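Local coordinates for amidohydrolase (PDB 2I5G), which probably hydrolyses dipeptides as a metal-dependent peptidase of the membrane dipeptidase (M19) family, built on a TIM-barrel fold, at residues A[285-288]-A[289-292]; A[294-297]-A[298-301]; A[102-105]-A[106-109]. The protein carries 2 engineered substitutions. All coordinates share one frame; numbering follows the deposited sequence.

Interaction 1: A[285-288]-A[289-292]; sequences RTVG and EFPN
Glu289 OE1 gathers two backbone N-H groups from the chain just before it, an instructive case of a side chain turning back to organise its own turn. Arg285 N donates to it at 2.9 Å, coming from above the carboxylate plane along a distinctly bent line (133°). Thr286 N is the second donor, 3.2 Å from Glu289 OE1, and meets the oxygen's anti lone pair, the one directed away from the other carboxylate oxygen. A weak third bond comes from Thr286 OG1, which chi1 (59°) sets between its own backbone N and carbonyl carbon, on the side of the Glu289 chain. CG of Glu289 stands beside the backbone N and the chain runs extended beyond it, which carries the carboxylate back over the turn. The spacing Thr-x-x-Glu, ahead of helix 291-299, recalls a capping box. Only the carboxylate half is seen, since Thr286 OG1 stands 4.0 Å from Glu289 N. That amide bonds instead to Thr286 O, although its position is less certain. The next turn is closed by Phe290 N donating to Val287 O at 2.9 Å and 162°. The same carbonyl oxygen sits at the edge of the Phe290 ring, near its plane, while Val287 CG1 touches Phe290 CD2 at 4.1 Å. Outside the turn, Val287 N bonds to Gln252 OE1 and Gly288 N to Asp28 OD2. Arg285 directs NE to Asn280 O and makes no salt bridge with Glu289, whose negative charge is probably eased by the two amides.

Interaction 2: A[294-297]-A[298-301]; sequences TETL and LKRG. Engineered in segment 298-301: Lys299 (natural residue Glu).
Thr296 lies side by side with both Lys299 and Arg300, one and the same residue illustrating two kinds of neighbour along a helix end. Toward Arg300 the contact is apolar: Thr296 CG2, anti to its own N (chi1 -68° for the OG1 branch), meets Arg300 CD at 3.9 Å. Lys299, an engineered residue, runs alongside with two bends in its chain, and its NZ stops 4.0 Å from Thr296 OG1 without bonding. That hydroxyl is instead hydrogen-bonded to Asn292 O, one turn back in the helix. Lys299 N closes a helical turn on Glu295 O at 2.8 Å, a fairly straight bond of 161°. Beyond it, weak bonds take over, from Gly301 N to Leu298 O at 3.4 Å and from Arg300 N to Leu297 O, the latter doubtful because Arg300 N is poorly placed. Gly301, with positive phi, completes a Schellman motif at the C-terminal end of this helix. Leu298 turns to Leu6 and Val307. Past its methylene contact, Arg300 reaches helix 225-239, where NE pairs with Asp226 and NH1 with Glu233. The guanidinium charge is thus probably balanced by two acids across a helix-helix interface, while the stem of the side chain packs on Thr296.

Interaction 3: A[102-105]-A[106-109]; sequences IGYV and EVFK
Tyr104 and Phe108, one helical turn apart, meet through backbone and side chain together. Phe108 N donates to Tyr104 O at 3.0 Å along an almost straight line (171°). CG of Phe108 lies beside its own backbone N (chi1 -79°), which lays the ring back along the turn so that CE2 comes 4.2 Å from Tyr104 CB. On its other flank, Tyr104 touches Val107, the ring atom CD2 lying 4.3 Å from the methyl CG2, at an oblique approach. The next turn is continued by Lys109 N donating to Val105 O at 3.3 Å. At the opening turn the helix is looser: Val107 N makes only a weak bond to Gly103 O, and a water bridges Ile102 and Glu106. The water donates to Ile102 O at 2.6 Å and accepts from Glu106 N at 2.9 Å, standing in for a direct backbone bond.

A second shell of aromatic residues holds these rings. Phe47 stacks on Tyr104 and also meets Phe108, which has Phe92 in an edge-to-face contact. Lys109 gives NZ to Gly152 O and lies in a cation-pi contact with Trp323, whereas Ile102 N bonds to Tyr268 OH of the second subunit. Helix 103-110 links strands 86-92 and 113-117, parallel neighbours in the sheet, as the helix of a beta-alpha-beta unit, the repeating element of TIM-barrel folds.

In the fold
From the N terminus the chain reaches interaction 3 first, within helix 103-110, then, much later, interactions 1 and 2 in succession. Each closes only a turn of contiguous chain; the three lie in series, none nested or crossed. Interaction 1 manages the entry to helix 291-299 and interaction 2 its exit, so together they frame one helix, with centres about 14 Å apart. Interaction 3 lies on the opposite side of the chain's centre, its centre about 34 Å from that of interaction 1 and 41 Å from that of interaction 2. It belongs to a barrel crossover near the second subunit, whereas side chains of the other two pack against helices 5-8, 23-31, 225-239 and 304-323.

Interaction 1: A[285-288]-A[289-292]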
ATOM      1  N   ARG A 285     -26.493 -18.993 -16.778  1.00 16.50           N
ATOM      2  CA  ARG A 285     -25.571 -19.599 -15.821  1.00 15.95           C
ATOM      3  C   ARG A 285     -24.187 -19.868 -16.423  1.00 14.78           C
ATOM      4  O   ARG A 285     -23.209 -20.028 -15.694  1.00 15.45           O
ATOM      5  CB  ARG A 285     -26.154 -20.916 -15.301  1.00 15.63           C
ATOM      6  CG  ARG A 285     -27.420 -20.776 -14.491  1.00 18.52           C
ATOM      7  CD  ARG A 285     -27.113 -20.699 -13.005  1.00 22.60           C
ATOM      8  NE  ARG A 285     -28.327 -20.635 -12.187  1.00 27.64           N
ATOM      9  CZ  ARG A 285     -29.268 -21.578 -12.145  1.00 27.50           C
ATOM     10  NH1 ARG A 285     -29.156 -22.675 -12.881  1.00 28.77           N
ATOM     11  NH2 ARG A 285     -30.319 -21.432 -11.348  1.00 26.73           N
ATOM     12  N   THR A 286     -24.108 -19.940 -17.746  1.00 10.15           N
ATOM     13  CA  THR A 286     -22.833 -20.179 -18.417  1.00 11.67           C
ATOM     14  C   THR A 286     -22.607 -19.184 -19.554  1.00 12.09           C
ATOM     15  O   THR A 286     -23.553 -18.643 -20.131  1.00 12.41           O
ATOM     16  CB  THR A 286     -22.748 -21.605 -19.007  1.00 14.16           C
ATOM     17  OG1 THR A 286     -23.810 -21.800 -19.946  1.00 12.46           O
ATOM     18  CG2 THR A 286     -22.844 -22.645 -17.912  1.00 12.32           C
ATOM     19  N   VAL A 287     -21.340 -18.948 -19.868  1.00 11.65           N
ATOM     20  CA  VAL A 287     -20.979 -18.022 -20.926  1.00 11.05           C
ATOM     21  C   VAL A 287     -21.705 -18.384 -22.215  1.00 12.34           C
ATOM     22  O   VAL A 287     -22.229 -17.513 -22.910  1.00 13.78           O
ATOM     23  CB  VAL A 287     -19.458 -18.046 -21.168  1.00  4.80           C
ATOM     24  CG1 VAL A 287     -19.079 -17.031 -22.236  1.00  3.89           C
ATOM     25  CG2 VAL A 287     -18.728 -17.742 -19.867  1.00  4.16           C
ATOM     26  N   GLY A 288     -21.749 -19.676 -22.521  1.00 11.48           N
ATOM     27  CA  GLY A 288     -22.409 -20.129 -23.733  1.00 11.39           C
ATOM     28  C   GLY A 288     -23.870 -19.727 -23.866  1.00 10.53           C
ATOM     29  O   GLY A 288     -24.491 -19.956 -24.908  1.00  8.65           O
ATOM     30  N   GLU A 289     -24.421 -19.123 -22.819  1.00 13.40           N
ATOM     31  CA  GLU A 289     -25.817 -18.698 -22.837  1.00 13.98           C
ATOM     32  C   GLU A 289     -25.992 -17.202 -23.058  1.00 12.88           C
ATOM     33  O   GLU A 289     -27.115 -16.697 -23.016  1.00 11.21           O
ATOM     34  CB  GLU A 289     -26.508 -19.083 -21.533  1.00 19.30           C
ATOM     35  CG  GLU A 289     -26.797 -20.556 -21.381  1.00 21.89           C
ATOM     36  CD  GLU A 289     -27.535 -20.848 -20.096  1.00 24.93           C
ATOM     37  OE1 GLU A 289     -26.890 -20.819 -19.029  1.00 26.58           O
ATOM     38  OE2 GLU A 289     -28.764 -21.091 -20.151  1.00 25.53           O
ATOM     39  N   PHE A 290     -24.883 -16.501 -23.294  1.00 16.95           N
ATOM     40  CA  PHE A 290     -24.907 -15.054 -23.514  1.00 17.46           C
ATOM     41  C   PHE A 290     -26.082 -14.589 -24.385  1.00 17.14           C
ATOM     42  O   PHE A 290     -26.775 -13.628 -24.045  1.00 17.94           O
ATOM     43  CB  PHE A 290     -23.586 -14.600 -24.144  1.00 24.36           C
ATOM     44  CG  PHE A 290     -22.855 -13.559 -23.345  1.00 26.87           C
ATOM     45  CD1 PHE A 290     -23.324 -12.251 -23.284  1.00 28.14           C
ATOM     46  CD2 PHE A 290     -21.706 -13.891 -22.630  1.00 27.37           C
ATOM     47  CE1 PHE A 290     -22.661 -11.290 -22.523  1.00 28.41           C
ATOM     48  CE2 PHE A 290     -21.037 -12.940 -21.867  1.00 26.75           C
ATOM     49  CZ  PHE A 290     -21.516 -11.637 -21.813  1.00 27.71           C
ATOM     50  N   PRO A 291     -26.331 -15.272 -25.514  1.00 13.08           N
ATOM     51  CA  PRO A 291     -27.439 -14.880 -26.395  1.00 12.72           C
ATOM     52  C   PRO A 291     -28.836 -14.752 -25.779  1.00 12.28           C
ATOM     53  O   PRO A 291     -29.718 -14.147 -26.381  1.00 13.37           O
ATOM     54  CB  PRO A 291     -27.382 -15.922 -27.522  1.00  3.05           C
ATOM     55  CG  PRO A 291     -26.637 -17.069 -26.921  1.00  3.45           C
ATOM     56  CD  PRO A 291     -25.583 -16.403 -26.087  1.00  2.43           C
ATOM     57  N   ASN A 292     -29.048 -15.302 -24.588  1.00 10.31           N
ATOM     58  CA  ASN A 292     -30.357 -15.195 -23.949  1.00 11.54           C
ATOM     59  C   ASN A 292     -30.572 -13.791 -23.401  1.00 13.99           C
ATOM     60  O   ASN A 292     -31.698 -13.395 -23.090  1.00 14.73           O
ATOM     61  CB  ASN A 292     -30.480 -16.187 -22.799  1.00  7.45           C
ATOM     62  CG  ASN A 292     -30.340 -17.613 -23.249  1.00  6.33           C
ATOM     63  OD1 ASN A 292     -30.342 -18.531 -22.434  1.00  7.81           O
ATOM     64  ND2 ASN A 292     -30.215 -17.812 -24.551  1.00  7.05           N
TER

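Interaction 2: A[294-297]-A[298-301]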
ATOM      1  N   THR A 294     -29.613 -11.048 -25.095  1.00 20.54           N
ATOM      2  CA  THR A 294     -29.995 -10.219 -26.229  1.00 19.26           C
ATOM      3  C   THR A 294     -31.483 -10.436 -26.453  1.00 19.36           C
ATOM      4  O   THR A 294     -32.248  -9.486 -26.609  1.00 20.44           O
ATOM      5  CB  THR A 294     -29.214 -10.622 -27.498  1.00 13.50           C
ATOM      6  OG1 THR A 294     -27.831 -10.284 -27.328  1.00 13.43           O
ATOM      7  CG2 THR A 294     -29.756  -9.899 -28.725  1.00 14.01           C
ATOM      8  N   GLU A 295     -31.887 -11.700 -26.459  1.00 18.85           N
ATOM      9  CA  GLU A 295     -33.282 -12.058 -26.652  1.00 18.52           C
ATOM     10  C   GLU A 295     -34.156 -11.470 -25.545  1.00 18.35           C
ATOM     11  O   GLU A 295     -35.231 -10.936 -25.816  1.00 18.79           O
ATOM     12  CB  GLU A 295     -33.426 -13.583 -26.684  1.00 32.94           C
ATOM     13  CG  GLU A 295     -34.863 -14.085 -26.584  1.00 37.84           C
ATOM     14  CD  GLU A 295     -34.974 -15.596 -26.739  1.00 41.78           C
ATOM     15  OE1 GLU A 295     -34.099 -16.321 -26.213  1.00 44.00           O
ATOM     16  OE2 GLU A 295     -35.947 -16.061 -27.376  1.00 43.81           O
ATOM     17  N   THR A 296     -33.693 -11.562 -24.301  1.00 10.66           N
ATOM     18  CA  THR A 296     -34.455 -11.038 -23.172  1.00 10.26           C
ATOM     19  C   THR A 296     -34.644  -9.530 -23.265  1.00  9.46           C
ATOM     20  O   THR A 296     -35.764  -9.052 -23.431  1.00 10.82           O
ATOM     21  CB  THR A 296     -33.788 -11.400 -21.822  1.00 20.50           C
ATOM     22  OG1 THR A 296     -33.886 -12.815 -21.605  1.00 19.85           O
ATOM     23  CG2 THR A 296     -34.475 -10.678 -20.671  1.00 20.38           C
ATOM     24  N   LEU A 297     -33.558  -8.779 -23.156  1.00 21.10           N
ATOM     25  CA  LEU A 297     -33.644  -7.326 -23.253  1.00 21.40           C
ATOM     26  C   LEU A 297     -34.526  -6.938 -24.439  1.00 21.47           C
ATOM     27  O   LEU A 297     -35.325  -5.996 -24.373  1.00 20.77           O
ATOM     28  CB  LEU A 297     -32.245  -6.732 -23.434  1.00 12.67           C
ATOM     29  CG  LEU A 297     -31.363  -6.696 -22.185  1.00 11.84           C
ATOM     30  CD1 LEU A 297     -29.917  -6.485 -22.593  1.00 12.46           C
ATOM     31  CD2 LEU A 297     -31.824  -5.587 -21.265  1.00  8.59           C
ATOM     32  N   LEU A 298     -34.382  -7.698 -25.518  1.00 13.09           N
ATOM     33  CA  LEU A 298     -35.129  -7.467 -26.745  1.00 13.78           C
ATOM     34  C   LEU A 298     -36.632  -7.668 -26.549  1.00 14.68           C
ATOM     35  O   LEU A 298     -37.436  -6.789 -26.868  1.00 14.69           O
ATOM     36  CB  LEU A 298     -34.599  -8.409 -27.823  1.00 21.96           C
ATOM     37  CG  LEU A 298     -34.841  -8.081 -29.291  1.00 24.23           C
ATOM     38  CD1 LEU A 298     -34.377  -6.668 -29.602  1.00 24.74           C
ATOM     39  CD2 LEU A 298     -34.075  -9.092 -30.137  1.00 24.93           C
ATOM     40  N   LYS A 299     -37.009  -8.824 -26.011  1.00 23.05           N
ATOM     41  CA  LYS A 299     -38.417  -9.126 -25.791  1.00 25.41           C
ATOM     42  C   LYS A 299     -38.931  -8.365 -24.577  1.00 25.61           C
ATOM     43  O   LYS A 299     -40.035  -8.607 -24.095  1.00 25.87           O
ATOM     44  CB  LYS A 299     -38.614 -10.635 -25.597  1.00 30.73           C
ATOM     45  CG  LYS A 299     -38.008 -11.209 -24.322  1.00 33.38           C
ATOM     46  CD  LYS A 299     -39.046 -11.336 -23.209  1.00 34.69           C
ATOM     47  CE  LYS A 299     -38.435 -11.895 -21.922  1.00 36.28           C
ATOM     48  NZ  LYS A 299     -37.861 -13.265 -22.067  1.00 37.76           N
ATOM     49  N   ARG A 300     -38.130  -7.420 -24.103  1.00 21.41           N
ATOM     50  CA  ARG A 300     -38.497  -6.646 -22.937  1.00 20.66           C
ATOM     51  C   ARG A 300     -38.864  -5.198 -23.255  1.00 20.48           C
ATOM     52  O   ARG A 300     -39.141  -4.414 -22.351  1.00 20.26           O
ATOM     53  CB  ARG A 300     -37.353  -6.697 -21.930  1.00 27.83           C
ATOM     54  CG  ARG A 300     -37.817  -6.896 -20.515  1.00 28.07           C
ATOM     55  CD  ARG A 300     -36.827  -7.727 -19.735  1.00 28.29           C
ATOM     56  NE  ARG A 300     -37.333  -8.020 -18.400  1.00 28.04           N
ATOM     57  CZ  ARG A 300     -37.515  -7.103 -17.460  1.00 25.69           C
ATOM     58  NH1 ARG A 300     -37.222  -5.837 -17.710  1.00 25.80           N
ATOM     59  NH2 ARG A 300     -38.005  -7.450 -16.280  1.00 21.74           N
ATOM     60  N   GLY A 301     -38.866  -4.848 -24.538  1.00 15.03           N
ATOM     61  CA  GLY A 301     -39.219  -3.494 -24.937  1.00 17.21           C
ATOM     62  C   GLY A 301     -38.088  -2.653 -25.512  1.00 19.00           C
ATOM     63  O   GLY A 301     -38.320  -1.719 -26.287  1.00 18.42           O
TER

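Interaction 3: A[102-105]-A[106-109]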
ATOM      1  N   ILE A 102       5.980   3.474 -11.168  1.00  6.33           N
ATOM      2  CA  ILE A 102       5.064   4.120 -12.101  1.00  7.73           C
ATOM      3  C   ILE A 102       5.475   3.668 -13.499  1.00  7.34           C
ATOM      4  O   ILE A 102       4.734   3.836 -14.473  1.00  7.25           O
ATOM      5  CB  ILE A 102       5.158   5.668 -12.009  1.00 15.76           C
ATOM      6  CG1 ILE A 102       4.828   6.129 -10.584  1.00 16.81           C
ATOM      7  CG2 ILE A 102       4.182   6.320 -12.990  1.00 15.48           C
ATOM      8  CD1 ILE A 102       4.973   7.633 -10.372  1.00 17.02           C
ATOM      9  N   GLY A 103       6.664   3.077 -13.575  1.00 10.83           N
ATOM     10  CA  GLY A 103       7.185   2.595 -14.840  1.00  9.65           C
ATOM     11  C   GLY A 103       6.519   1.313 -15.296  1.00 10.56           C
ATOM     12  O   GLY A 103       6.576   0.974 -16.479  1.00 11.15           O
ATOM     13  N   TYR A 104       5.880   0.600 -14.372  1.00 10.75           N
ATOM     14  CA  TYR A 104       5.219  -0.651 -14.720  1.00 12.51           C
ATOM     15  C   TYR A 104       3.916  -0.424 -15.463  1.00 12.71           C
ATOM     16  O   TYR A 104       3.401  -1.340 -16.108  1.00 14.32           O
ATOM     17  CB  TYR A 104       4.942  -1.502 -13.475  1.00 11.63           C
ATOM     18  CG  TYR A 104       6.177  -2.068 -12.807  1.00 13.38           C
ATOM     19  CD1 TYR A 104       6.083  -2.762 -11.603  1.00 12.97           C
ATOM     20  CD2 TYR A 104       7.442  -1.890 -13.364  1.00 13.59           C
ATOM     21  CE1 TYR A 104       7.217  -3.260 -10.967  1.00 12.03           C
ATOM     22  CE2 TYR A 104       8.581  -2.386 -12.736  1.00 12.69           C
ATOM     23  CZ  TYR A 104       8.459  -3.066 -11.540  1.00 11.92           C
ATOM     24  OH  TYR A 104       9.588  -3.540 -10.913  1.00 12.08           O
ATOM     25  N   VAL A 105       3.363   0.781 -15.371  1.00  9.13           N
ATOM     26  CA  VAL A 105       2.121   1.046 -16.081  1.00  8.46           C
ATOM     27  C   VAL A 105       2.383   0.876 -17.575  1.00  9.19           C
ATOM     28  O   VAL A 105       1.604   0.248 -18.282  1.00 10.11           O
ATOM     29  CB  VAL A 105       1.585   2.472 -15.811  1.00  2.95           C
ATOM     30  CG1 VAL A 105       0.373   2.740 -16.698  1.00  1.14           C
ATOM     31  CG2 VAL A 105       1.206   2.619 -14.338  1.00  1.14           C
ATOM     32  N   GLU A 106       3.493   1.416 -18.054  1.00 13.40           N
ATOM     33  CA  GLU A 106       3.834   1.296 -19.465  1.00 15.87           C
ATOM     34  C   GLU A 106       4.273  -0.127 -19.830  1.00 16.03           C
ATOM     35  O   GLU A 106       4.048  -0.584 -20.951  1.00 17.88           O
ATOM     36  CB  GLU A 106       4.939   2.290 -19.809  1.00 33.99           C
ATOM     37  CG  GLU A 106       5.473   2.190 -21.223  1.00 40.41           C
ATOM     38  CD  GLU A 106       6.431   3.318 -21.545  1.00 44.17           C
ATOM     39  OE1 GLU A 106       7.392   3.527 -20.768  1.00 46.42           O
ATOM     40  OE2 GLU A 106       6.223   3.997 -22.573  1.00 45.45           O
ATOM     41  N   VAL A 107       4.899  -0.821 -18.881  1.00 14.47           N
ATOM     42  CA  VAL A 107       5.374  -2.185 -19.096  1.00 12.45           C
ATOM     43  C   VAL A 107       4.221  -3.143 -19.352  1.00 12.40           C
ATOM     44  O   VAL A 107       4.255  -3.935 -20.297  1.00 13.00           O
ATOM     45  CB  VAL A 107       6.160  -2.724 -17.868  1.00  9.06           C
ATOM     46  CG1 VAL A 107       6.537  -4.182 -18.095  1.00  5.97           C
ATOM     47  CG2 VAL A 107       7.406  -1.890 -17.626  1.00  6.05           C
ATOM     48  N   PHE A 108       3.203  -3.083 -18.500  1.00 10.67           N
ATOM     49  CA  PHE A 108       2.060  -3.975 -18.651  1.00 10.17           C
ATOM     50  C   PHE A 108       1.270  -3.649 -19.899  1.00 10.43           C
ATOM     51  O   PHE A 108       0.745  -4.543 -20.568  1.00 10.68           O
ATOM     52  CB  PHE A 108       1.168  -3.913 -17.409  1.00  5.75           C
ATOM     53  CG  PHE A 108       1.698  -4.711 -16.254  1.00  4.12           C
ATOM     54  CD1 PHE A 108       1.919  -6.082 -16.387  1.00  4.39           C
ATOM     55  CD2 PHE A 108       1.986  -4.098 -15.038  1.00  1.66           C
ATOM     56  CE1 PHE A 108       2.418  -6.832 -15.324  1.00  3.49           C
ATOM     57  CE2 PHE A 108       2.488  -4.836 -13.967  1.00  1.14           C
ATOM     58  CZ  PHE A 108       2.704  -6.209 -14.110  1.00  1.70           C
ATOM     59  N   LYS A 109       1.187  -2.363 -20.213  1.00 10.99           N
ATOM     60  CA  LYS A 109       0.487  -1.936 -21.407  1.00 10.31           C
ATOM     61  C   LYS A 109       1.173  -2.605 -22.589  1.00 11.36           C
ATOM     62  O   LYS A 109       0.504  -3.091 -23.499  1.00 13.90           O
ATOM     63  CB  LYS A 109       0.559  -0.417 -21.549  1.00  4.03           C
ATOM     64  CG  LYS A 109       0.004   0.115 -22.858  1.00  3.42           C
ATOM     65  CD  LYS A 109      -1.477  -0.152 -23.025  1.00  1.14           C
ATOM     66  CE  LYS A 109      -1.921   0.303 -24.410  1.00  1.14           C
ATOM     67  NZ  LYS A 109      -3.377   0.127 -24.632  1.00  1.14           N
TER
HETATM   68  O   HOH W   1       5.130   3.595 -16.998  1.00 18.45           O